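Side-chain contacts in ATP-citrate lyase beta-subunit (Chlorobium limicola, PDB 6HXJ), which probably forms acetyl-CoA and oxaloacetate from citrate and CoA at the expense of ATP, and is related to the succinate/malate CoA ligases: residues Ala275-Ala280 with Pro387-Val392; Ile285-Glu290 with Cys308-Ile313. All blocks are in the same frame, centred on the assembly; numbering follows the deposited sequence.

In the fold
Both contacts belong to the citrate-binding family region. Its parallel strands run 287-292, 261-266, 315-318, 352-356, 378-382 across the sheet, the 2-1-3-4-5 order of a flavodoxin-like fold, with antiparallel strand 250-255 added beside 287-292. Along the chain, contact 2 is nested within contact 1: 275-280, 285-290, 308-313, 387-392. Their centres are about 15 Å apart, and they meet where Val278 CG1 packs on Ile285 CG2 at 3.6 Å. The two contacts thus pack connections on opposite faces of one sheet: contact 1 ties the C-terminal helix to helix 268-280 of the beta-alpha-beta unit 261-292, and contact 2 closes the next crossover.

Contact 1: Ala275-Ala280 with Pro387-Val392; sequences ADAVVA and PMTDIV
Asp276 OD2 is gripped by two hydrogen bonds from the backbone of another protein's chain, while the next residue, Ala277, points to Thr389 and Val392, and Val278 touches Val392 with CG2. The same helix thus serves a subunit interface with its carboxylate and an intrachain, wholly apolar contact beside it. Ala277 CB is directed at the 387-392 segment and sits between two side chains there: Thr389 CB lies 3.8 Å from it, and Val392 CG1 4.0 Å. Thr389 meets the alanine with its carbon side, CB backed by CG2, whose distance from Ala277 CB is 4.1 Å. Val392 holds CG1 anti to its own backbone N (chi1 166°), which lays this methyl against the helix backbone, 3.7 Å from both Ala277 C and Val278 N. From there the contact runs on to the next side chain, Val278 CG2 standing 3.9 Å from Val392 CG1, the two valines crossing at about a right angle. In the flavodoxin-like domain, helix 268-280 is the connection of the beta-alpha-beta unit from strand 261-266 to strand 287-292, and the 387-392 segment leads into the C-terminal helix 391-397; the contact joins these two elements, with the side chain of Thr389 about 13 Å from a bound citrate. Thr389 and Val392 are three residues apart, and Val392 N makes a weak hydrogen bond to Thr389 O. An alanine in place of Val392 would lack both methyls and would probably open a gap over the Ala277-Val278 backbone, leaving Val278 CG2 without its neighbour here. Tyr274, one turn earlier on helix 268-280, extends the packing to Thr389, Ile391 and Val392, and its OH makes a weak hydrogen bond with Met388 O.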
loop_
_atom_site.group_PDB
_atom_site.type_symbol
_atom_site.label_atom_id
_atom_site.label_comp_id
_atom_site.label_asym_id
_atom_site.label_seq_id
_atom_site.Cartn_x
_atom_site.Cartn_y
_atom_site.Cartn_z
ATOM N N ALA A 275 -62.539 -22.742 1.160
ATOM C CA ALA A 275 -63.778 -21.984 1.321
ATOM C C ALA A 275 -64.960 -22.810 0.832
ATOM O O ALA A 275 -65.974 -22.874 1.525
ATOM C CB ALA A 275 -63.693 -20.676 0.556
ATOM N N ASP A 276 -64.813 -23.472 -0.343
ATOM C CA ASP A 276 -65.827 -24.343 -0.952
ATOM C C ASP A 276 -66.161 -25.468 0.018
ATOM O O ASP A 276 -67.339 -25.764 0.206
ATOM C CB ASP A 276 -65.298 -24.965 -2.265
ATOM C CG ASP A 276 -65.281 -24.107 -3.522
ATOM O OD1 ASP A 276 -65.197 -22.865 -3.396
ATOM O OD2 ASP A 276 -65.294 -24.689 -4.645
ATOM N N ALA A 277 -65.108 -26.074 0.641
ATOM C CA ALA A 277 -65.195 -27.170 1.607
ATOM C C ALA A 277 -66.031 -26.757 2.808
ATOM O O ALA A 277 -66.914 -27.516 3.210
ATOM C CB ALA A 277 -63.804 -27.604 2.046
ATOM N N VAL A 278 -65.803 -25.538 3.334
ATOM C CA VAL A 278 -66.551 -24.992 4.468
ATOM C C VAL A 278 -68.042 -24.853 4.145
ATOM O O VAL A 278 -68.886 -25.355 4.901
ATOM C CB VAL A 278 -65.943 -23.669 4.993
ATOM C CG1 VAL A 278 -66.858 -23.009 6.028
ATOM C CG2 VAL A 278 -64.562 -23.901 5.593
ATOM N N VAL A 279 -68.354 -24.186 3.010
ATOM C CA VAL A 279 -69.732 -23.965 2.532
ATOM C C VAL A 279 -70.450 -25.307 2.328
ATOM O O VAL A 279 -71.551 -25.498 2.846
ATOM C CB VAL A 279 -69.765 -23.080 1.253
ATOM C CG1 VAL A 279 -71.188 -22.914 0.729
ATOM C CG2 VAL A 279 -69.133 -21.720 1.508
ATOM N N ALA A 280 -69.794 -26.239 1.593
ATOM C CA ALA A 280 -70.288 -27.583 1.284
ATOM C C ALA A 280 -70.576 -28.392 2.561
ATOM O O ALA A 280 -71.595 -29.090 2.616
ATOM C CB ALA A 280 -69.298 -28.325 0.384
ATOM N N PRO A 387 -55.723 -35.687 3.602
ATOM C CA PRO A 387 -56.164 -34.999 2.370
ATOM C C PRO A 387 -56.380 -33.520 2.710
ATOM O O PRO A 387 -56.791 -33.199 3.819
ATOM C CB PRO A 387 -57.379 -35.821 1.923
ATOM C CG PRO A 387 -57.159 -37.144 2.515
ATOM C CD PRO A 387 -56.560 -36.874 3.854
ATOM N N MET A 388 -56.001 -32.628 1.773
ATOM C CA MET A 388 -55.989 -31.162 1.895
ATOM C C MET A 388 -57.147 -30.492 2.666
ATOM O O MET A 388 -56.905 -29.895 3.726
ATOM C CB MET A 388 -55.931 -30.506 0.511
ATOM C CG MET A 388 -55.382 -29.095 0.561
ATOM S SD MET A 388 -55.312 -28.216 -1.001
ATOM C CE MET A 388 -56.992 -27.744 -1.254
ATOM N N THR A 389 -58.387 -30.586 2.128
ATOM C CA THR A 389 -59.595 -29.960 2.674
ATOM C C THR A 389 -60.289 -30.866 3.698
ATOM O O THR A 389 -61.403 -30.534 4.125
ATOM C CB THR A 389 -60.552 -29.534 1.551
ATOM O OG1 THR A 389 -60.751 -30.645 0.681
ATOM C CG2 THR A 389 -60.033 -28.339 0.753
ATOM N N ASP A 390 -59.658 -31.989 4.119
ATOM C CA ASP A 390 -60.305 -32.889 5.084
ATOM C C ASP A 390 -60.147 -32.420 6.523
ATOM O O ASP A 390 -60.808 -32.971 7.401
ATOM C CB ASP A 390 -59.902 -34.346 4.900
ATOM C CG ASP A 390 -60.611 -35.024 3.733
ATOM O OD1 ASP A 390 -61.316 -34.313 2.958
ATOM O OD2 ASP A 390 -60.486 -36.265 3.603
ATOM N N ILE A 391 -59.370 -31.347 6.767
ATOM C CA ILE A 391 -59.282 -30.741 8.102
ATOM C C ILE A 391 -60.556 -29.946 8.390
ATOM O O ILE A 391 -60.918 -29.794 9.552
ATOM C CB ILE A 391 -57.993 -29.918 8.359
ATOM C CG1 ILE A 391 -57.723 -28.868 7.249
ATOM C CG2 ILE A 391 -56.803 -30.852 8.584
ATOM C CD1 ILE A 391 -56.719 -27.758 7.623
ATOM N N VAL A 392 -61.264 -29.497 7.327
ATOM C CA VAL A 392 -62.536 -28.775 7.405
ATOM C C VAL A 392 -63.604 -29.702 8.020
ATOM O O VAL A 392 -64.430 -29.242 8.802
ATOM C CB VAL A 392 -62.937 -28.210 6.009
ATOM C CG1 VAL A 392 -64.388 -27.754 5.960
ATOM C CG2 VAL A 392 -61.999 -27.090 5.567
#

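Contact 2: Ile285-Glu290 with Cys308-Ile313; sequences IANYAE and CRLPNI
With CG tucked between its backbone N and carbonyl carbon (chi1 67°), Asn287 presents its side chain to Leu310, whose CG lies anti to the carbonyl carbon (chi1 -71°) and whose CD1 continues the extended chain (chi2 165°). That one methyl lies along CB, CG and the oxygen side of the amide: Leu310 CD1 is 3.8 Å from Asn287 CB, 3.7 Å from Asn287 CG and 3.3 Å from Asn287 OD1, the two side chains crossing at about a right angle. The amide spends its polarity elsewhere, ND2 bonding to Leu263 O on the adjacent strand 261-266 and OD1 being hydrogen-bonded outside the two segments as well. The second touch is purely apolar, Ala286 CB against Ile313 CG2 at 3.6 Å. The segments frame a beta-alpha-beta crossover: strand 287-292 starts it, helix 297-309 carries it over the sheet, and the loop 310-313 turns back toward strand 315-318, with strand 261-266 lying between the two strands. Ala262 of that middle strand touches Ala286, Asn287 and Ile313, and Phe253 of strand 250-255 packs against Asn287 and Leu310.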
loop_
_atom_site.group_PDB
_atom_site.type_symbol
_atom_site.label_atom_id
_atom_site.label_comp_id
_atom_site.label_asym_id
_atom_site.label_seq_id
_atom_site.Cartn_x
_atom_site.Cartn_y
_atom_site.Cartn_z
ATOM N N ILE A 285 -67.941 -19.094 6.440
ATOM C CA ILE A 285 -66.566 -18.560 6.420
ATOM C C ILE A 285 -66.520 -17.193 7.109
ATOM O O ILE A 285 -67.385 -16.341 6.884
ATOM C CB ILE A 285 -65.839 -18.576 5.032
ATOM C CG1 ILE A 285 -66.539 -17.709 3.956
ATOM C CG2 ILE A 285 -65.625 -20.000 4.540
ATOM C CD1 ILE A 285 -65.667 -17.334 2.763
ATOM N N ALA A 286 -65.543 -17.029 8.009
ATOM C CA ALA A 286 -65.343 -15.802 8.760
ATOM C C ALA A 286 -64.639 -14.818 7.848
ATOM O O ALA A 286 -64.943 -13.625 7.881
ATOM C CB ALA A 286 -64.505 -16.080 9.996
ATOM N N ASN A 287 -63.725 -15.333 6.992
ATOM C CA ASN A 287 -62.991 -14.497 6.045
ATOM C C ASN A 287 -62.478 -15.286 4.864
ATOM O O ASN A 287 -62.552 -16.517 4.851
ATOM C CB ASN A 287 -61.782 -13.844 6.755
ATOM C CG ASN A 287 -60.724 -14.839 7.179
ATOM O OD1 ASN A 287 -60.862 -15.522 8.199
ATOM N ND2 ASN A 287 -59.667 -14.983 6.376
ATOM N N TYR A 288 -61.902 -14.558 3.890
ATOM C CA TYR A 288 -61.124 -15.119 2.789
ATOM C C TYR A 288 -59.692 -14.546 2.956
ATOM O O TYR A 288 -59.523 -13.324 3.001
ATOM C CB TYR A 288 -61.677 -14.803 1.382
ATOM C CG TYR A 288 -60.775 -15.381 0.301
ATOM C CD1 TYR A 288 -60.863 -16.732 -0.069
ATOM C CD2 TYR A 288 -59.780 -14.605 -0.298
ATOM C CE1 TYR A 288 -59.999 -17.285 -1.022
ATOM C CE2 TYR A 288 -58.893 -15.159 -1.229
ATOM C CZ TYR A 288 -59.014 -16.496 -1.594
ATOM O OH TYR A 288 -58.181 -17.037 -2.543
ATOM N N ALA A 289 -58.690 -15.423 3.103
ATOM C CA ALA A 289 -57.307 -14.998 3.262
ATOM C C ALA A 289 -56.417 -15.881 2.436
ATOM O O ALA A 289 -56.464 -17.110 2.540
ATOM C CB ALA A 289 -56.885 -15.037 4.729
ATOM N N GLU A 290 -55.600 -15.253 1.611
ATOM C CA GLU A 290 -54.635 -15.924 0.760
ATOM C C GLU A 290 -53.259 -15.301 1.024
ATOM O O GLU A 290 -53.153 -14.098 1.231
ATOM C CB GLU A 290 -55.059 -15.707 -0.703
ATOM C CG GLU A 290 -54.060 -16.140 -1.760
ATOM C CD GLU A 290 -53.966 -15.204 -2.949
ATOM O OE1 GLU A 290 -52.831 -14.791 -3.279
ATOM O OE2 GLU A 290 -55.019 -14.875 -3.546
ATOM N N CYS A 308 -56.957 -13.379 13.645
ATOM C CA CYS A 308 -57.182 -13.634 15.066
ATOM C C CYS A 308 -58.070 -12.550 15.700
ATOM O O CYS A 308 -58.859 -12.858 16.599
ATOM C CB CYS A 308 -55.849 -13.768 15.793
ATOM S SG CYS A 308 -54.747 -15.072 15.142
ATOM N N ARG A 309 -57.939 -11.289 15.222
ATOM C CA ARG A 309 -58.722 -10.142 15.693
ATOM C C ARG A 309 -60.227 -10.269 15.329
ATOM O O ARG A 309 -61.049 -9.622 15.970
ATOM C CB ARG A 309 -58.129 -8.820 15.162
ATOM C CG ARG A 309 -56.828 -8.360 15.838
ATOM C CD ARG A 309 -56.165 -7.217 15.069
ATOM N NE ARG A 309 -54.710 -7.154 15.282
ATOM C CZ ARG A 309 -53.843 -6.544 14.470
ATOM N NH1 ARG A 309 -54.268 -5.928 13.372
ATOM N NH2 ARG A 309 -52.544 -6.555 14.746
ATOM N N LEU A 310 -60.585 -11.132 14.342
ATOM C CA LEU A 310 -61.962 -11.376 13.852
ATOM C C LEU A 310 -62.988 -11.812 14.933
ATOM O O LEU A 310 -62.660 -12.641 15.794
ATOM C CB LEU A 310 -61.970 -12.382 12.679
ATOM C CG LEU A 310 -61.410 -11.884 11.348
ATOM C CD1 LEU A 310 -61.129 -13.040 10.421
ATOM C CD2 LEU A 310 -62.358 -10.938 10.653
ATOM N N PRO A 311 -64.228 -11.238 14.873
ATOM C CA PRO A 311 -65.241 -11.570 15.881
ATOM C C PRO A 311 -65.908 -12.929 15.693
ATOM O O PRO A 311 -66.173 -13.365 14.558
ATOM C CB PRO A 311 -66.256 -10.431 15.750
ATOM C CG PRO A 311 -66.176 -10.010 14.332
ATOM C CD PRO A 311 -64.741 -10.228 13.916
ATOM N N ASN A 312 -66.226 -13.559 16.842
ATOM C CA ASN A 312 -66.906 -14.849 17.011
ATOM C C ASN A 312 -66.391 -15.961 16.053
ATOM O O ASN A 312 -67.143 -16.595 15.299
ATOM C CB ASN A 312 -68.456 -14.715 16.977
ATOM C CG ASN A 312 -69.028 -13.754 15.950
ATOM O OD1 ASN A 312 -69.129 -14.056 14.745
ATOM N ND2 ASN A 312 -69.424 -12.567 16.419
ATOM N N ILE A 313 -65.096 -16.204 16.117
ATOM C CA ILE A 313 -64.516 -17.273 15.313
ATOM C C ILE A 313 -64.255 -18.493 16.207
ATOM O O ILE A 313 -63.695 -18.364 17.298
ATOM C CB ILE A 313 -63.305 -16.825 14.455
ATOM C CG1 ILE A 313 -62.108 -16.350 15.298
ATOM C CG2 ILE A 313 -63.735 -15.764 13.451
ATOM C CD1 ILE A 313 -60.793 -16.334 14.558
#